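Local coordinates for ribulose bisphosphate carboxylase (Hyperthermus butylicus DSM 5456, PDB 6HUN), which probably catalyses carboxylation of ribulose 1,5-bisphosphate to two molecules of 3-phosphoglycerate, as a magnesium-dependent form III Rubisco that may serve archaeal AMP degradation, at residues Val344-Arg349 with Gln354-Lys359; Gln158-Ile163 with Pro375-Ala380. All coordinates share one frame; numbering follows the deposited sequence.

Interaction 1: Val344-Arg349 with Gln354-Lys359; sequences VLEHTR and QYYRPK
Glu346 and Arg349, one turn apart on helix 339-352, meet Tyr356 of the short strand 355-356 and Arg357 and Lys359 of the loop after it, in a salt-bridge network on the outside of the Rubisco barrel. The two carboxylate oxygens divide the work. OE1 of Glu346 takes a very short hydrogen bond, 2.5 Å, from OH of Tyr356, while OE2 of Glu346 makes an equally short salt bridge to NZ of Lys359. NH2 of Arg349 adds a salt bridge to the same carboxylate, 2.8 Å from OE1 of Glu346, though its hydrogen-bond angle is poor. One negative group thus gathers two cations and a phenol, an arrangement that would probably keep it ionised and that offsets the nearness of Arg349 to Lys359.

CE2 of Tyr356 lies 3.3 Å above one face of the Arg349 guanidinium, offset toward that group's rim, the planes 31° apart. At its edge NH1 of Arg349 donates to the carbonyl O of Arg357 at 2.7 Å, with that oxygen in the guanidinium plane; NH2 adds a weaker bond to it. The chain of Arg349 bends at chi3 (66°), which helps bring NH1 and NH2 to this carbonyl.

Further out, Tyr356 packs edge-to-face on Phe313 of helix 312-322, and its backbone pairs with Gln368 in the two-stranded antiparallel sheet 355-356/368-369, which probably helps set the position of the phenol. The chain of Lys359 kinks at chi4 (52°), bringing the ammonium of this exposed residue to the carboxylate. A water ties the Lys359 backbone to the network, accepting from N of Lys359 and donating to OE1 of Glu346 at 2.9 Å.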
loop_
_atom_site.group_PDB
_atom_site.type_symbol
_atom_site.label_atom_id
_atom_site.label_comp_id
_atom_site.label_asym_id
_atom_site.label_seq_id
_atom_site.Cartn_x
_atom_site.Cartn_y
_atom_site.Cartn_z
ATOM N N VAL A 344 -7.861 12.361 16.747
ATOM C CA VAL A 344 -8.254 11.012 17.149
ATOM C C VAL A 344 -9.757 10.958 17.360
ATOM O O VAL A 344 -10.409 9.933 17.051
ATOM C CB VAL A 344 -7.495 10.558 18.412
ATOM C CG1 VAL A 344 -8.121 9.262 19.015
ATOM C CG2 VAL A 344 -6.031 10.339 18.062
ATOM N N LEU A 345 -10.332 12.054 17.881
ATOM C CA LEU A 345 -11.783 12.086 18.099
ATOM C C LEU A 345 -12.534 12.132 16.771
ATOM O O LEU A 345 -13.597 11.518 16.639
ATOM C CB LEU A 345 -12.206 13.262 19.000
ATOM C CG LEU A 345 -12.245 13.003 20.510
ATOM C CD1 LEU A 345 -11.038 12.161 20.946
ATOM C CD2 LEU A 345 -12.264 14.320 21.283
ATOM N N GLU A 346 -11.993 12.830 15.760
ATOM C CA GLU A 346 -12.612 12.797 14.434
ATOM C C GLU A 346 -12.514 11.411 13.802
ATOM O O GLU A 346 -13.469 10.959 13.146
ATOM C CB GLU A 346 -11.979 13.889 13.531
ATOM C CG GLU A 346 -12.373 15.297 14.041
ATOM C CD GLU A 346 -13.914 15.505 14.253
ATOM O OE1 GLU A 346 -14.634 15.556 13.243
ATOM O OE2 GLU A 346 -14.438 15.626 15.413
ATOM N N HIS A 347 -11.376 10.717 13.982
ATOM C CA HIS A 347 -11.246 9.322 13.524
ATOM C C HIS A 347 -12.319 8.420 14.118
ATOM O O HIS A 347 -12.864 7.554 13.426
ATOM C CB HIS A 347 -9.929 8.703 13.929
ATOM C CG HIS A 347 -8.724 9.325 13.309
ATOM N ND1 HIS A 347 -7.447 8.994 13.711
ATOM C CD2 HIS A 347 -8.597 10.262 12.335
ATOM C CE1 HIS A 347 -6.581 9.704 13.001
ATOM N NE2 HIS A 347 -7.253 10.485 12.166
ATOM N N THR A 348 -12.527 8.512 15.430
ATOM C CA THR A 348 -13.572 7.666 16.033
ATOM C C THR A 348 -14.937 8.046 15.483
ATOM O O THR A 348 -15.762 7.171 15.190
ATOM C CB THR A 348 -13.602 7.790 17.582
ATOM O OG1 THR A 348 -14.160 9.052 17.951
ATOM C CG2 THR A 348 -12.198 7.617 18.182
ATOM N N ARG A 349 -15.177 9.350 15.273
ATOM C CA ARG A 349 -16.486 9.718 14.744
ATOM C C ARG A 349 -16.693 9.178 13.347
ATOM O O ARG A 349 -17.771 8.666 13.035
ATOM C CB ARG A 349 -16.702 11.242 14.730
ATOM C CG ARG A 349 -16.881 11.899 16.077
ATOM C CD ARG A 349 -17.012 13.433 15.884
ATOM N NE ARG A 349 -18.253 13.732 15.167
ATOM C CZ ARG A 349 -18.416 14.664 14.223
ATOM N NH1 ARG A 349 -19.617 14.803 13.658
ATOM N NH2 ARG A 349 -17.411 15.458 13.848
ATOM N N GLN A 354 -23.356 7.111 12.087
ATOM C CA GLN A 354 -24.154 6.850 10.898
ATOM C C GLN A 354 -24.219 8.049 9.967
ATOM O O GLN A 354 -24.527 7.885 8.778
ATOM C CB GLN A 354 -25.587 6.416 11.284
ATOM C CG GLN A 354 -25.697 4.896 11.488
ATOM C CD GLN A 354 -24.710 4.076 10.608
ATOM O OE1 GLN A 354 -23.764 3.477 11.144
ATOM N NE2 GLN A 354 -24.961 3.998 9.285
ATOM N N TYR A 355 -23.942 9.240 10.487
ATOM C CA TYR A 355 -23.990 10.474 9.714
ATOM C C TYR A 355 -22.905 11.381 10.287
ATOM O O TYR A 355 -23.105 12.020 11.313
ATOM C CB TYR A 355 -25.356 11.138 9.768
ATOM C CG TYR A 355 -25.654 11.956 8.530
ATOM C CD1 TYR A 355 -24.731 12.895 8.052
ATOM C CD2 TYR A 355 -26.845 11.789 7.821
ATOM C CE1 TYR A 355 -24.983 13.649 6.906
ATOM C CE2 TYR A 355 -27.117 12.549 6.680
ATOM C CZ TYR A 355 -26.182 13.474 6.226
ATOM O OH TYR A 355 -26.438 14.223 5.088
ATOM N N TYR A 356 -21.770 11.432 9.611
ATOM C CA TYR A 356 -20.675 12.279 10.049
ATOM C C TYR A 356 -20.855 13.700 9.529
ATOM O O TYR A 356 -21.035 13.902 8.330
ATOM C CB TYR A 356 -19.330 11.712 9.545
ATOM C CG TYR A 356 -18.167 12.650 9.868
ATOM C CD1 TYR A 356 -17.702 13.575 8.929
ATOM C CD2 TYR A 356 -17.530 12.610 11.113
ATOM C CE1 TYR A 356 -16.638 14.433 9.217
ATOM C CE2 TYR A 356 -16.489 13.470 11.427
ATOM C CZ TYR A 356 -16.022 14.358 10.460
ATOM O OH TYR A 356 -15.018 15.219 10.796
ATOM N N ARG A 357 -20.774 14.685 10.424
ATOM C CA ARG A 357 -20.762 16.079 10.012
ATOM C C ARG A 357 -19.556 16.774 10.636
ATOM O O ARG A 357 -19.412 16.759 11.872
ATOM C CB ARG A 357 -22.062 16.780 10.415
ATOM C CG ARG A 357 -23.241 16.257 9.634
ATOM C CD ARG A 357 -24.485 17.123 9.879
ATOM N NE ARG A 357 -25.707 16.525 9.347
ATOM C CZ ARG A 357 -26.413 15.578 9.971
ATOM N NH1 ARG A 357 -25.992 15.109 11.138
ATOM N NH2 ARG A 357 -27.541 15.101 9.438
ATOM N N PRO A 358 -18.687 17.405 9.834
ATOM C CA PRO A 358 -17.596 18.213 10.405
ATOM C C PRO A 358 -18.111 19.340 11.307
ATOM O O PRO A 358 -19.215 19.882 11.129
ATOM C CB PRO A 358 -16.890 18.783 9.162
ATOM C CG PRO A 358 -17.384 17.977 8.021
ATOM C CD PRO A 358 -18.744 17.528 8.371
ATOM N N LYS A 359 -17.296 19.709 12.293
ATOM C CA LYS A 359 -17.686 20.865 13.102
ATOM C C LYS A 359 -17.617 22.144 12.275
ATOM O O LYS A 359 -16.962 22.209 11.245
ATOM C CB LYS A 359 -16.816 20.966 14.350
ATOM C CG LYS A 359 -16.685 19.609 15.033
ATOM C CD LYS A 359 -16.418 19.722 16.532
ATOM C CE LYS A 359 -15.860 18.409 17.056
ATOM N NZ LYS A 359 -14.673 17.950 16.219
HETATM O O HOH W 1 -14.841 18.376 12.542
#

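Interaction 2: Gln158-Ile163 with Pro375-Ala380; sequences QGVREI and PVFPVA
A buried packing contact of Phe377 with Val160 and Arg161 joins helix 156-164 to the start of strand 377-380, the seventh strand of the parallel barrel. Phe377 supplies the strand side and touches the two consecutive helix residues with different parts of its ring.

Val160 points at the strand and meets one side of the phenyl: its CG1 lies 3.7 Å from CE2 of Phe377, oblique to the ring, while its CB sits at the ring edge, in plane. With CG1 anti to the backbone N (chi1 168°), this methyl is the branch that does the touching.

Arg161 crosses the outer end of the ring at about a right angle. Its CG is 3.8 Å from CZ of Phe377, near the ring plane, and the extended chain from CG to NE carries the guanidinium past this corner. There CZ of Phe377 lies 3.8 Å above one guanidinium face, offset toward its rim. The planes stand 67° apart, so the ring presents its corner to the flat cation and the two groups do not stack.

The polar end of Arg161 has its partners outside the two segments: NH2 makes a salt bridge to Asp399, just before strand 401-403, and NH1 donates to the carbonyls of Ile166 and Arg169. These bonds give the buried guanidinium its partners and probably hold it beside the phenyl. Phe377 and Val160 both also rest on His326 of strand 326-328, and Phe377 touches Ile157 of the same helix as Val160.

The phenyl side chain is about 10 Å from the bound calcium ion and from the side chain of His328, predicted to bind substrate. Such a helix, laid across one end of the eight-stranded beta/alpha barrel before its first strand, fits the TIM-barrel catalytic domain of Rubisco.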
loop_
_atom_site.group_PDB
_atom_site.type_symbol
_atom_site.label_atom_id
_atom_site.label_comp_id
_atom_site.label_asym_id
_atom_site.label_seq_id
_atom_site.Cartn_x
_atom_site.Cartn_y
_atom_site.Cartn_z
ATOM N N GLN A 158 -22.291 -3.865 16.744
ATOM C CA GLN A 158 -23.340 -4.670 17.374
ATOM C C GLN A 158 -23.138 -6.149 17.106
ATOM O O GLN A 158 -23.377 -6.978 17.989
ATOM C CB GLN A 158 -24.711 -4.182 16.941
ATOM C CG GLN A 158 -25.107 -2.794 17.547
ATOM C CD GLN A 158 -24.824 -2.570 19.072
ATOM O OE1 GLN A 158 -25.145 -3.394 19.939
ATOM N NE2 GLN A 158 -24.238 -1.418 19.383
ATOM N N GLY A 159 -22.650 -6.521 15.909
ATOM C CA GLY A 159 -22.436 -7.929 15.665
ATOM C C GLY A 159 -21.289 -8.509 16.458
ATOM O O GLY A 159 -21.341 -9.683 16.841
ATOM N N VAL A 160 -20.235 -7.712 16.709
ATOM C CA VAL A 160 -19.136 -8.181 17.541
ATOM C C VAL A 160 -19.598 -8.284 18.993
ATOM O O VAL A 160 -19.256 -9.243 19.711
ATOM C CB VAL A 160 -17.949 -7.224 17.430
ATOM C CG1 VAL A 160 -16.873 -7.495 18.497
ATOM C CG2 VAL A 160 -17.391 -7.245 15.881
ATOM N N ARG A 161 -20.347 -7.296 19.450
ATOM C CA ARG A 161 -20.860 -7.424 20.834
ATOM C C ARG A 161 -21.698 -8.686 20.971
ATOM O O ARG A 161 -21.763 -9.306 22.051
ATOM C CB ARG A 161 -21.675 -6.196 21.210
ATOM C CG ARG A 161 -20.874 -4.916 21.406
ATOM C CD ARG A 161 -21.750 -3.832 21.996
ATOM N NE ARG A 161 -20.954 -2.693 22.450
ATOM C CZ ARG A 161 -20.145 -2.679 23.504
ATOM N NH1 ARG A 161 -20.002 -3.745 24.278
ATOM N NH2 ARG A 161 -19.447 -1.589 23.762
ATOM N N GLU A 162 -22.432 -9.035 19.924
ATOM C CA GLU A 162 -23.304 -10.196 20.069
ATOM C C GLU A 162 -22.491 -11.477 20.036
ATOM O O GLU A 162 -22.789 -12.412 20.781
ATOM C CB GLU A 162 -24.383 -10.215 19.003
ATOM C CG GLU A 162 -25.390 -9.090 19.176
ATOM C CD GLU A 162 -26.072 -8.725 17.860
ATOM O OE1 GLU A 162 -27.282 -8.394 17.887
ATOM O OE2 GLU A 162 -25.388 -8.764 16.802
ATOM N N ILE A 163 -21.458 -11.537 19.184
ATOM C CA ILE A 163 -20.501 -12.651 19.206
ATOM C C ILE A 163 -19.932 -12.881 20.616
ATOM O O ILE A 163 -19.881 -14.017 21.120
ATOM C CB ILE A 163 -19.364 -12.386 18.200
ATOM C CG1 ILE A 163 -19.837 -12.592 16.768
ATOM C CG2 ILE A 163 -18.133 -13.251 18.554
ATOM C CD1 ILE A 163 -18.825 -11.951 15.733
ATOM N N PRO A 375 -21.333 0.552 11.617
ATOM C CA PRO A 375 -20.214 1.188 12.334
ATOM C C PRO A 375 -19.102 0.205 12.685
ATOM O O PRO A 375 -19.299 -0.996 12.845
ATOM C CB PRO A 375 -20.865 1.751 13.595
ATOM C CG PRO A 375 -22.051 0.881 13.814
ATOM C CD PRO A 375 -22.558 0.435 12.445
ATOM N N VAL A 376 -17.921 0.762 12.871
ATOM C CA VAL A 376 -16.683 0.028 13.124
ATOM C C VAL A 376 -16.294 0.252 14.593
ATOM O O VAL A 376 -16.413 1.367 15.069
ATOM C CB VAL A 376 -15.577 0.572 12.179
ATOM C CG1 VAL A 376 -14.240 0.029 12.604
ATOM C CG2 VAL A 376 -15.963 0.123 10.715
ATOM N N PHE A 377 -15.702 -0.759 15.257
ATOM C CA PHE A 377 -15.094 -0.574 16.601
ATOM C C PHE A 377 -13.756 0.150 16.491
ATOM O O PHE A 377 -12.805 -0.414 15.949
ATOM C CB PHE A 377 -14.834 -1.923 17.270
ATOM C CG PHE A 377 -15.834 -2.316 18.328
ATOM C CD1 PHE A 377 -16.088 -1.486 19.456
ATOM C CD2 PHE A 377 -16.506 -3.520 18.218
ATOM C CE1 PHE A 377 -17.012 -1.862 20.453
ATOM C CE2 PHE A 377 -17.429 -3.891 19.179
ATOM C CZ PHE A 377 -17.705 -3.079 20.277
ATOM N N PRO A 378 -13.608 1.339 17.051
ATOM C CA PRO A 378 -12.277 1.936 17.154
ATOM C C PRO A 378 -11.494 1.141 18.176
ATOM O O PRO A 378 -12.044 0.682 19.196
ATOM C CB PRO A 378 -12.543 3.366 17.671
ATOM C CG PRO A 378 -13.987 3.568 17.571
ATOM C CD PRO A 378 -14.678 2.211 17.567
ATOM N N VAL A 379 -10.205 1.007 17.917
ATOM C CA VAL A 379 -9.298 0.328 18.828
ATOM C C VAL A 379 -8.372 1.364 19.451
ATOM O O VAL A 379 -7.760 2.167 18.736
ATOM C CB VAL A 379 -8.514 -0.756 18.084
ATOM C CG1 VAL A 379 -7.437 -1.351 18.996
ATOM C CG2 VAL A 379 -9.526 -1.782 17.499
ATOM N N ALA A 380 -8.310 1.366 20.779
ATOM C CA ALA A 380 -7.409 2.264 21.498
ATOM C C ALA A 380 -6.233 1.471 22.050
ATOM O O ALA A 380 -6.388 0.331 22.510
ATOM C CB ALA A 380 -8.156 2.971 22.627
#

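Overall arrangement
Both contacts belong to the barrel domain, and interaction 1 is nested along the chain within the long loop closed by interaction 2. Their centres are about 17 Å apart. Interaction 2 is buried and long-range, a small patch of hydrocarbon packing with one arginine between the helix preceding the barrel and its seventh strand. Interaction 1 is local and only partly buried; charged groups and a phenol join helix 339-352 to the short strand and loop after it. Each uses an arginine beside an aromatic ring, but with its main polar partners inside interaction 1 and outside interaction 2. The two meet where Gln354 packs on Pro375 and Thr348 on Pro378.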